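Local structure of CYCLIN domain-containing protein (Chaetomium thermophilum, 6Z3U) at residues 88-93 / 125-130; 96-101 / 225-230; 114-119 / 185-190; 218-223 / 327-332. The protein probably regulates a cyclin-dependent serine/threonine kinase, as the cyclin subunit of a CAK complex with a protein kinase chain and a RING-type chain. One frame throughout, in Å; residues are numbered along the deposited sequence.

Interaction 1 (88-93 / 125-130); sequences LLVTFY and NSIMTY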
# COMPACT_ATOMS: atom_id res chain seq x y z
N LEU A 88 3.74 -14.09 -25.95
CA LEU A 88 2.40 -14.17 -26.54
C LEU A 88 1.42 -14.82 -25.57
O LEU A 88 0.27 -14.37 -25.45
CB LEU A 88 2.45 -14.93 -27.86
CG LEU A 88 1.41 -14.56 -28.92
CD1 LEU A 88 1.73 -15.25 -30.24
CD2 LEU A 88 0.01 -14.92 -28.47
N LEU A 89 1.84 -15.88 -24.88
CA LEU A 89 0.94 -16.52 -23.93
C LEU A 89 0.68 -15.63 -22.73
O LEU A 89 -0.43 -15.63 -22.18
CB LEU A 89 1.53 -17.86 -23.48
CG LEU A 89 1.53 -19.00 -24.50
CD1 LEU A 89 2.05 -20.28 -23.87
CD2 LEU A 89 0.15 -19.22 -25.09
N VAL A 90 1.68 -14.85 -22.30
CA VAL A 90 1.46 -13.92 -21.21
C VAL A 90 0.39 -12.91 -21.58
O VAL A 90 -0.49 -12.58 -20.78
CB VAL A 90 2.78 -13.22 -20.83
CG1 VAL A 90 2.52 -12.09 -19.84
CG2 VAL A 90 3.75 -14.22 -20.25
N THR A 91 0.43 -12.40 -22.82
CA THR A 91 -0.58 -11.45 -23.26
C THR A 91 -1.95 -12.10 -23.34
O THR A 91 -2.96 -11.50 -22.96
CB THR A 91 -0.18 -10.87 -24.62
OG1 THR A 91 1.16 -10.37 -24.55
CG2 THR A 91 -1.11 -9.74 -25.02
N PHE A 92 -2.01 -13.34 -23.83
CA PHE A 92 -3.29 -14.04 -23.92
C PHE A 92 -3.89 -14.26 -22.54
O PHE A 92 -5.09 -14.02 -22.33
CB PHE A 92 -3.10 -15.37 -24.65
CG PHE A 92 -4.29 -16.29 -24.56
CD1 PHE A 92 -5.40 -16.09 -25.36
CD2 PHE A 92 -4.28 -17.37 -23.69
CE1 PHE A 92 -6.49 -16.93 -25.29
CE2 PHE A 92 -5.37 -18.22 -23.61
CZ PHE A 92 -6.48 -18.00 -24.41
N TYR A 93 -3.08 -14.70 -21.58
CA TYR A 93 -3.59 -14.99 -20.25
C TYR A 93 -3.79 -13.73 -19.42
O TYR A 93 -4.57 -13.76 -18.46
CB TYR A 93 -2.64 -15.95 -19.52
CG TYR A 93 -2.76 -17.38 -20.01
CD1 TYR A 93 -3.92 -18.11 -19.76
CD2 TYR A 93 -1.74 -17.99 -20.72
CE1 TYR A 93 -4.05 -19.41 -20.21
CE2 TYR A 93 -1.85 -19.29 -21.17
CZ TYR A 93 -3.01 -20.00 -20.91
OH TYR A 93 -3.15 -21.30 -21.35
N ASN A 125 10.32 -14.75 -14.19
CA ASN A 125 10.14 -16.19 -14.33
C ASN A 125 9.63 -16.49 -15.73
O ASN A 125 8.96 -15.66 -16.35
CB ASN A 125 9.16 -16.73 -13.29
CG ASN A 125 9.64 -16.52 -11.87
OD1 ASN A 125 10.80 -16.80 -11.55
ND2 ASN A 125 8.77 -16.02 -11.02
N SER A 126 9.96 -17.67 -16.22
CA SER A 126 9.55 -18.09 -17.55
C SER A 126 8.25 -18.88 -17.48
O SER A 126 7.94 -19.52 -16.48
CB SER A 126 10.63 -18.94 -18.21
OG SER A 126 10.05 -19.89 -19.08
N ILE A 127 7.48 -18.82 -18.57
CA ILE A 127 6.23 -19.58 -18.66
C ILE A 127 6.49 -21.08 -18.65
O ILE A 127 5.60 -21.85 -18.29
CB ILE A 127 5.47 -19.16 -19.93
CG1 ILE A 127 4.86 -17.77 -19.76
CG2 ILE A 127 4.38 -20.17 -20.27
CD1 ILE A 127 3.59 -17.75 -18.92
N MET A 128 7.68 -21.51 -19.06
CA MET A 128 8.03 -22.93 -19.05
C MET A 128 8.37 -23.44 -17.65
O MET A 128 8.58 -24.65 -17.50
CB MET A 128 9.21 -23.18 -19.98
CG MET A 128 8.93 -22.85 -21.43
SD MET A 128 10.34 -23.17 -22.50
CE MET A 128 11.24 -21.64 -22.38
N THR A 129 8.43 -22.57 -16.65
CA THR A 129 8.77 -22.96 -15.28
C THR A 129 7.54 -23.13 -14.40
O THR A 129 7.42 -24.13 -13.69
CB THR A 129 9.71 -21.93 -14.66
OG1 THR A 129 10.73 -21.58 -15.61
CG2 THR A 129 10.37 -22.49 -13.41
N TYR A 130 6.62 -22.16 -14.42
CA TYR A 130 5.41 -22.20 -13.60
C TYR A 130 4.17 -22.04 -14.47
O TYR A 130 4.20 -21.28 -15.45
CB TYR A 130 5.46 -21.11 -12.52
CG TYR A 130 6.65 -21.21 -11.60
CD1 TYR A 130 6.77 -22.25 -10.69
CD2 TYR A 130 7.66 -20.26 -11.64
CE1 TYR A 130 7.87 -22.35 -9.85
CE2 TYR A 130 8.76 -20.34 -10.80
CZ TYR A 130 8.86 -21.39 -9.90
OH TYR A 130 9.95 -21.47 -9.07

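Interaction 2 (96-101 / 225-230); sequences ELLRAG and PLITDA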
# COMPACT_ATOMS: atom_id res chain seq x y z
N GLU A 96 -7.27 -12.99 -20.41
CA GLU A 96 -8.16 -13.92 -19.72
C GLU A 96 -8.29 -13.56 -18.25
O GLU A 96 -9.37 -13.67 -17.66
CB GLU A 96 -7.66 -15.35 -19.89
CG GLU A 96 -8.61 -16.41 -19.35
CD GLU A 96 -8.18 -17.82 -19.71
OE1 GLU A 96 -7.22 -18.33 -19.10
OE2 GLU A 96 -8.80 -18.42 -20.62
N LEU A 97 -7.18 -13.12 -17.64
CA LEU A 97 -7.23 -12.67 -16.25
C LEU A 97 -8.20 -11.51 -16.09
O LEU A 97 -9.04 -11.51 -15.18
CB LEU A 97 -5.82 -12.26 -15.81
CG LEU A 97 -5.64 -11.79 -14.36
CD1 LEU A 97 -4.25 -12.16 -13.87
CD2 LEU A 97 -5.85 -10.29 -14.24
N LEU A 98 -8.12 -10.52 -16.99
CA LEU A 98 -9.04 -9.38 -16.92
C LEU A 98 -10.48 -9.83 -17.12
O LEU A 98 -11.38 -9.42 -16.38
CB LEU A 98 -8.65 -8.34 -17.97
CG LEU A 98 -7.31 -7.63 -17.78
CD1 LEU A 98 -7.03 -6.69 -18.94
CD2 LEU A 98 -7.30 -6.86 -16.47
N ARG A 99 -10.72 -10.69 -18.11
CA ARG A 99 -12.07 -11.22 -18.31
C ARG A 99 -12.57 -11.89 -17.04
O ARG A 99 -13.72 -11.68 -16.62
CB ARG A 99 -12.09 -12.20 -19.48
CG ARG A 99 -11.93 -11.56 -20.85
CD ARG A 99 -12.34 -12.51 -21.98
NE ARG A 99 -11.55 -13.75 -21.99
CZ ARG A 99 -10.40 -13.91 -22.66
NH1 ARG A 99 -9.89 -12.91 -23.37
NH2 ARG A 99 -9.76 -15.07 -22.60
N ALA A 100 -11.72 -12.69 -16.39
CA ALA A 100 -12.11 -13.35 -15.15
C ALA A 100 -12.46 -12.32 -14.08
O ALA A 100 -13.41 -12.51 -13.32
CB ALA A 100 -10.99 -14.27 -14.67
N GLY A 101 -11.68 -11.24 -14.00
CA GLY A 101 -12.00 -10.18 -13.06
C GLY A 101 -13.33 -9.51 -13.36
O GLY A 101 -14.10 -9.20 -12.45
N PRO A 225 -3.29 -0.35 -21.40
CA PRO A 225 -1.98 -0.37 -20.74
C PRO A 225 -1.74 -1.59 -19.87
O PRO A 225 -0.60 -1.79 -19.41
CB PRO A 225 -2.01 0.91 -19.90
CG PRO A 225 -3.45 1.04 -19.50
CD PRO A 225 -4.26 0.49 -20.67
N LEU A 226 -2.76 -2.42 -19.64
CA LEU A 226 -2.60 -3.65 -18.88
C LEU A 226 -2.18 -4.82 -19.76
O LEU A 226 -1.53 -5.75 -19.28
CB LEU A 226 -3.91 -4.00 -18.18
CG LEU A 226 -4.50 -2.89 -17.30
CD1 LEU A 226 -5.83 -3.34 -16.70
CD2 LEU A 226 -3.53 -2.47 -16.21
N ILE A 227 -2.53 -4.78 -21.05
CA ILE A 227 -2.16 -5.84 -21.98
C ILE A 227 -0.83 -5.55 -22.66
O ILE A 227 -0.19 -6.48 -23.18
CB ILE A 227 -3.26 -6.04 -23.03
CG1 ILE A 227 -4.59 -6.39 -22.35
CG2 ILE A 227 -2.88 -7.15 -24.00
CD1 ILE A 227 -4.55 -7.63 -21.47
N THR A 228 -0.38 -4.30 -22.68
CA THR A 228 0.88 -3.89 -23.27
C THR A 228 1.87 -3.56 -22.15
O THR A 228 1.55 -3.63 -20.96
CB THR A 228 0.68 -2.70 -24.20
OG1 THR A 228 1.82 -2.55 -25.05
CG2 THR A 228 0.47 -1.42 -23.40
N ASP A 229 3.10 -3.20 -22.55
CA ASP A 229 4.16 -2.87 -21.61
C ASP A 229 4.13 -1.41 -21.17
O ASP A 229 5.19 -0.84 -20.88
CB ASP A 229 5.52 -3.21 -22.22
CG ASP A 229 5.68 -4.69 -22.49
OD1 ASP A 229 4.94 -5.50 -21.88
OD2 ASP A 229 6.54 -5.05 -23.32
N ALA A 230 2.95 -0.79 -21.12
CA ALA A 230 2.88 0.64 -20.80
C ALA A 230 3.45 0.93 -19.42
O ALA A 230 4.21 1.89 -19.24
CB ALA A 230 1.43 1.12 -20.89

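Interaction 3 (114-119 / 185-190); sequences AATFFK and VKHPFR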
# COMPACT_ATOMS: atom_id res chain seq x y z
N ALA A 114 -3.77 -7.08 -10.09
CA ALA A 114 -3.61 -8.50 -10.38
C ALA A 114 -2.91 -8.71 -11.72
O ALA A 114 -2.00 -9.53 -11.85
CB ALA A 114 -4.96 -9.20 -10.37
N ALA A 115 -3.35 -7.97 -12.75
CA ALA A 115 -2.72 -8.09 -14.06
C ALA A 115 -1.24 -7.70 -14.00
O ALA A 115 -0.39 -8.38 -14.59
CB ALA A 115 -3.45 -7.22 -15.08
N THR A 116 -0.92 -6.62 -13.29
CA THR A 116 0.46 -6.18 -13.19
C THR A 116 1.32 -7.20 -12.46
O THR A 116 2.45 -7.49 -12.88
CB THR A 116 0.54 -4.82 -12.49
OG1 THR A 116 -0.22 -3.85 -13.23
CG2 THR A 116 1.98 -4.35 -12.38
N PHE A 117 0.81 -7.77 -11.36
CA PHE A 117 1.53 -8.86 -10.70
C PHE A 117 1.78 -10.01 -11.67
O PHE A 117 2.85 -10.63 -11.65
CB PHE A 117 0.74 -9.36 -9.49
CG PHE A 117 0.74 -8.42 -8.32
CD1 PHE A 117 1.56 -7.30 -8.29
CD2 PHE A 117 -0.08 -8.67 -7.23
CE1 PHE A 117 1.55 -6.44 -7.20
CE2 PHE A 117 -0.09 -7.82 -6.14
CZ PHE A 117 0.72 -6.70 -6.12
N PHE A 118 0.80 -10.32 -12.52
CA PHE A 118 0.97 -11.40 -13.48
C PHE A 118 2.09 -11.08 -14.47
O PHE A 118 2.97 -11.91 -14.72
CB PHE A 118 -0.35 -11.66 -14.21
CG PHE A 118 -0.31 -12.85 -15.13
CD1 PHE A 118 -0.55 -14.12 -14.64
CD2 PHE A 118 -0.08 -12.69 -16.49
CE1 PHE A 118 -0.52 -15.22 -15.48
CE2 PHE A 118 -0.06 -13.78 -17.33
CZ PHE A 118 -0.28 -15.04 -16.83
N LYS A 119 2.08 -9.86 -15.02
CA LYS A 119 3.13 -9.48 -15.96
C LYS A 119 4.49 -9.42 -15.29
O LYS A 119 5.50 -9.83 -15.87
CB LYS A 119 2.81 -8.12 -16.59
CG LYS A 119 1.58 -8.10 -17.47
CD LYS A 119 1.34 -6.71 -18.06
CE LYS A 119 1.93 -6.57 -19.46
NZ LYS A 119 1.45 -7.62 -20.40
N VAL A 185 1.41 -0.85 -6.27
CA VAL A 185 1.32 -0.61 -7.71
C VAL A 185 0.48 0.63 -7.94
O VAL A 185 -0.56 0.82 -7.29
CB VAL A 185 0.71 -1.82 -8.45
CG1 VAL A 185 0.87 -1.64 -9.95
CG2 VAL A 185 1.34 -3.12 -7.98
N LYS A 186 0.92 1.48 -8.86
CA LYS A 186 0.32 2.78 -9.10
C LYS A 186 -0.45 2.74 -10.41
O LYS A 186 0.10 2.37 -11.45
CB LYS A 186 1.39 3.87 -9.13
CG LYS A 186 2.20 3.96 -7.84
CD LYS A 186 3.34 4.94 -7.96
CE LYS A 186 3.99 5.19 -6.61
NZ LYS A 186 3.02 5.67 -5.59
N HIS A 187 -1.73 3.10 -10.35
CA HIS A 187 -2.61 3.03 -11.50
C HIS A 187 -3.05 4.43 -11.93
O HIS A 187 -3.05 5.37 -11.13
CB HIS A 187 -3.85 2.18 -11.18
CG HIS A 187 -3.51 0.79 -10.73
ND1 HIS A 187 -2.81 -0.10 -11.52
CD2 HIS A 187 -3.78 0.14 -9.58
CE1 HIS A 187 -2.66 -1.23 -10.86
NE2 HIS A 187 -3.25 -1.12 -9.68
N PRO A 188 -3.46 4.59 -13.19
CA PRO A 188 -3.86 5.92 -13.68
C PRO A 188 -5.36 6.21 -13.63
O PRO A 188 -5.77 7.25 -14.14
CB PRO A 188 -3.38 5.88 -15.14
CG PRO A 188 -3.11 4.40 -15.47
CD PRO A 188 -3.52 3.60 -14.27
N PHE A 189 -6.16 5.32 -13.04
CA PHE A 189 -7.60 5.55 -13.00
C PHE A 189 -7.93 6.81 -12.20
O PHE A 189 -8.63 7.70 -12.70
CB PHE A 189 -8.31 4.33 -12.40
CG PHE A 189 -7.98 3.04 -13.10
CD1 PHE A 189 -8.52 2.75 -14.34
CD2 PHE A 189 -7.14 2.12 -12.50
CE1 PHE A 189 -8.22 1.57 -14.98
CE2 PHE A 189 -6.84 0.93 -13.14
CZ PHE A 189 -7.37 0.65 -14.38
N ARG A 190 -7.44 6.90 -10.97
CA ARG A 190 -7.69 8.09 -10.17
C ARG A 190 -7.02 9.32 -10.77
O ARG A 190 -7.54 10.43 -10.64
CB ARG A 190 -7.21 7.87 -8.73
CG ARG A 190 -7.79 8.85 -7.73
CD ARG A 190 -7.32 8.54 -6.32
NE ARG A 190 -7.84 7.26 -5.85
CZ ARG A 190 -7.19 6.10 -5.93
NH1 ARG A 190 -5.98 6.04 -6.47
NH2 ARG A 190 -7.75 5.00 -5.46

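Interaction 4 (218-223 / 327-332); sequences REILRF and DMLSKE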
# COMPACT_ATOMS: atom_id res chain seq x y z
N ARG A 218 -11.37 6.04 -19.81
CA ARG A 218 -11.43 5.04 -18.75
C ARG A 218 -11.42 3.63 -19.33
O ARG A 218 -10.71 2.75 -18.82
CB ARG A 218 -12.66 5.26 -17.88
CG ARG A 218 -12.65 4.44 -16.61
CD ARG A 218 -13.66 4.95 -15.58
NE ARG A 218 -15.01 4.99 -16.13
CZ ARG A 218 -15.82 6.05 -16.08
NH1 ARG A 218 -15.44 7.17 -15.48
NH2 ARG A 218 -17.03 5.97 -16.62
N GLU A 219 -12.21 3.38 -20.38
CA GLU A 219 -12.20 2.07 -21.02
C GLU A 219 -10.83 1.75 -21.61
O GLU A 219 -10.38 0.60 -21.58
CB GLU A 219 -13.27 2.00 -22.11
CG GLU A 219 -14.69 1.74 -21.59
CD GLU A 219 -14.80 0.45 -20.78
OE1 GLU A 219 -13.88 -0.39 -20.87
OE2 GLU A 219 -15.81 0.29 -20.06
N ILE A 220 -10.15 2.76 -22.16
CA ILE A 220 -8.80 2.55 -22.67
C ILE A 220 -7.87 2.14 -21.54
O ILE A 220 -7.11 1.17 -21.65
CB ILE A 220 -8.29 3.82 -23.39
CG1 ILE A 220 -9.20 4.13 -24.59
CG2 ILE A 220 -6.84 3.63 -23.83
CD1 ILE A 220 -8.79 5.37 -25.37
N LEU A 221 -7.91 2.89 -20.43
CA LEU A 221 -7.04 2.57 -19.30
C LEU A 221 -7.34 1.19 -18.74
O LEU A 221 -6.44 0.52 -18.23
CB LEU A 221 -7.20 3.63 -18.21
CG LEU A 221 -6.64 5.03 -18.51
CD1 LEU A 221 -6.90 5.96 -17.34
CD2 LEU A 221 -5.16 4.98 -18.84
N ARG A 222 -8.60 0.75 -18.83
CA ARG A 222 -9.01 -0.54 -18.30
C ARG A 222 -8.46 -1.72 -19.09
O ARG A 222 -8.58 -2.86 -18.61
CB ARG A 222 -10.54 -0.62 -18.27
CG ARG A 222 -11.17 0.09 -17.08
CD ARG A 222 -12.59 0.54 -17.39
NE ARG A 222 -13.30 0.98 -16.19
CZ ARG A 222 -14.61 0.86 -16.00
NH1 ARG A 222 -15.15 1.29 -14.87
NH2 ARG A 222 -15.38 0.33 -16.94
N PHE A 223 -7.88 -1.50 -20.27
CA PHE A 223 -7.44 -2.62 -21.09
C PHE A 223 -6.09 -2.36 -21.74
O PHE A 223 -5.16 -3.17 -21.62
CB PHE A 223 -8.48 -2.93 -22.17
CG PHE A 223 -8.21 -4.19 -22.93
CD1 PHE A 223 -8.66 -5.41 -22.45
CD2 PHE A 223 -7.49 -4.17 -24.12
CE1 PHE A 223 -8.42 -6.58 -23.14
CE2 PHE A 223 -7.25 -5.34 -24.81
CZ PHE A 223 -7.71 -6.54 -24.32
N ASP A 327 1.26 5.79 -28.99
CA ASP A 327 1.41 4.81 -30.05
C ASP A 327 1.44 3.39 -29.50
O ASP A 327 0.89 2.46 -30.11
CB ASP A 327 2.67 5.10 -30.86
CG ASP A 327 2.59 6.41 -31.63
OD1 ASP A 327 1.48 6.76 -32.09
OD2 ASP A 327 3.62 7.09 -31.76
N MET A 328 2.08 3.19 -28.34
CA MET A 328 2.11 1.87 -27.73
C MET A 328 0.71 1.40 -27.36
O MET A 328 0.36 0.23 -27.57
CB MET A 328 3.02 1.87 -26.50
CG MET A 328 3.13 0.52 -25.82
SD MET A 328 4.47 0.43 -24.61
CE MET A 328 5.38 -0.98 -25.24
N LEU A 329 -0.11 2.30 -26.81
CA LEU A 329 -1.46 1.92 -26.40
C LEU A 329 -2.35 1.61 -27.60
O LEU A 329 -3.19 0.71 -27.54
CB LEU A 329 -2.08 3.04 -25.57
CG LEU A 329 -1.94 2.93 -24.05
CD1 LEU A 329 -0.49 2.74 -23.64
CD2 LEU A 329 -2.54 4.15 -23.37
N SER A 330 -2.18 2.35 -28.70
CA SER A 330 -3.07 2.20 -29.84
C SER A 330 -3.06 0.79 -30.42
O SER A 330 -4.04 0.38 -31.05
CB SER A 330 -2.69 3.20 -30.94
OG SER A 330 -1.44 2.85 -31.52
N LYS A 331 -1.98 0.03 -30.21
CA LYS A 331 -1.88 -1.31 -30.79
C LYS A 331 -2.74 -2.34 -30.08
O LYS A 331 -2.88 -3.46 -30.59
CB LYS A 331 -0.42 -1.76 -30.76
CG LYS A 331 0.48 -1.00 -31.73
CD LYS A 331 1.95 -1.35 -31.54
CE LYS A 331 2.45 -0.87 -30.19
NZ LYS A 331 3.93 -0.97 -30.05
N GLU A 332 -3.33 -2.01 -28.93
CA GLU A 332 -4.18 -2.94 -28.19
C GLU A 332 -5.32 -2.17 -27.53
O GLU A 332 -5.46 -2.10 -26.31
CB GLU A 332 -3.35 -3.72 -27.16
CG GLU A 332 -3.74 -5.18 -27.03
CD GLU A 332 -3.50 -5.97 -28.31
OE1 GLU A 332 -2.39 -5.87 -28.89
OE2 GLU A 332 -4.42 -6.71 -28.74

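Interaction 1 (88-93 / 125-130)
Val90 and Ile127 touch through aliphatic branches alone, and the rings of the two segments stay off that touch and pack on their own neighbours. The ring of Tyr93 has Phe92 CD2 over the centre of one face, 3.8 Å above the plane, while Tyr93 CE2 lies in the plane of the Phe92 ring at its edge. Tyr130 carries methyl CG2 of its neighbour Thr129 on one face, offset toward the rim.

Across the contact, Ile127 divides its two branches between two residues of helix 83-103. CG1 stands anti to its own carbonyl carbon (chi1 -73°) and meets Val90 CG2 at 3.8 Å, with CD1 of the same branch against that methyl too; the shorter CG2 faces Leu89 CD1 at 4.3 Å. A beta-branched residue suits this place, since it offers carbon in two directions from a short loop. That loop joins helices 108-124 and 132-146 and folds back on helix 83-103, probably within the first cyclin repeat. Within it, Ser126 OG accepts from Met128 N (2.9 Å), an ST turn.

The meeting of Leu89, Val90 and Ile127 is hydrocarbon and gives no directional bond; Ser126 OG adds a weak hydrogen bond to Glu86, earlier on the same helix.

Interaction 2 (96-101 / 225-230)
This is a small, buried apolar contact near the centre of the chain, where Leu98 of helix 83-103 meets Leu226 and Ile227 of the short helix 224-227. Leu98 does all the touching on its side. Its CG stands anti to the carbonyl carbon (chi1 -66°), and the two methyls of the fork part company: CD2 reaches Leu226 CD1 at 3.8 Å, and CD1 reaches Ile227 CD1 at 3.7 Å. The same CD1 also skirts Leu226 CB, 4.2 Å away, which tucks the fork against the root of one partner and the ends of both. Leucine suits the position because its branch point comes one carbon further out than in valine or isoleucine, giving a forked end for two neighbours at once.

Cyclins are built from two related all-helical boxes. Leu98 belongs to the first cyclin repeat, and Leu226 and Ile227 probably to the second, consistent with a contact between the two halves of the molecule. Ile227 also packs on the preceding turns of helix 83-103, against Thr91, Thr94 and Ala95, and Leu226 touches Ala112 of helix 108-124. Phe223, just before the short helix, also packs on Leu98. The carbonyl of Ile227 takes a weak hydrogen bond from Lys119 NZ, and beyond the short helix Asp229 forms a salt bridge with Arg32.

Interaction 3 (114-119 / 185-190)
Val185 is shared between Thr116 and Phe117, one methyl for each. Its CG1 meets the methyl CG2 of Thr116 at 3.8 Å, the two side chains sliding past each other in opposite directions. CG2 approaches Phe117 CE1 obliquely, at 3.4 Å. The valine's chi1 of -169°, with CG1 anti to the backbone N, turns the two branches to these separate neighbours.

Thr116 OG1 lies near Val185 CG1 and, slightly farther off, at the edge of the His187 ring, near its plane and 4.3 Å from CE1. This is a loose approach; the hydroxyl's hydrogen bond is to Ala112 O. Threonine thus suits a buried helical site, its methyl packing on Val185 and its hydroxyl satisfied by its own helix. In the next shell, His187 NE2 bonds to Thr113 OG1 and ND1 to Tyr231 OH, which restrains the ring's rotation.

Residues 185-188 lead into helix 189-200, probably the first of the second cyclin repeat, and lie against helix 108-124 of the first, so the contact probably joins the two halves. Helix 230-233 closes over Thr116 through Tyr231, and helix 83-103 packs on helix 108-124 through Leu97 and Tyr93.

Interaction 4 (218-223 / 327-332)
Two residues of 327-332, Leu329 and Glu332, carry the contact with Ile220 and Phe223. In sequence order, Asp327 contributes its carbonyl, which accepts a hydrogen bond from Ser330 OG at 2.8 Å; this serine turns its hydroxyl back onto its own helix. Met328 instead faces Thr228 and Asp229.

Leu329 points toward the other segment, and its CD2 lies 4.4 Å from Ile220 CG2, a loose meeting of methyls. Both are branched aliphatics suited to a buried helix flank; Ile220 is also covered by Ala243 and Leu246, and Leu329 by Ala230.

After Ser330 and Lys331 comes Glu332, whose N bonds to Leu329 O at 3.1 Å. Its backbone O sits in the plane of the Phe223 ring at the edge, 3.6 Å from CD2, where the slightly positive C-H rim suits a carbonyl oxygen; the same O accepts from Ser224 OG. With CG anti to the backbone N (chi1 -172°), Phe223 holds this edge to Glu332, and its CE2 also meets Glu332 CG at 4.2 Å. The glutamate chain bends at chi2, 63°, and OE2 forms a salt bridge with Arg336 and a hydrogen bond with Trp340 NE1, so methylene and carboxylate serve different neighbours.

Helices 207-221 and 313-330 thus meet near their C-terminal ends, within what is probably the second, C-terminal cyclin box.

In the fold
None of the four contacts is a surface contact; interactions 2 and 3 lie nearest the middle of the chain, 1 and 4 further out. Interactions 1 and 2 use successive parts of helix 83-103 and adjoin along it. Interaction 3 takes up the next helix, 108-124, whose Phe118 packs on Tyr93 of interaction 1 and whose Lys119 lies against 225-230. Interaction 4 abuts that same region through Ile220 and Pro225. Chemically, 1 and 2 are purely aliphatic across their segments. Interaction 3 adds aromatic rings and a threonine hydroxyl, and interaction 4, at helix ends, brings a backbone carbonyl to a ring edge.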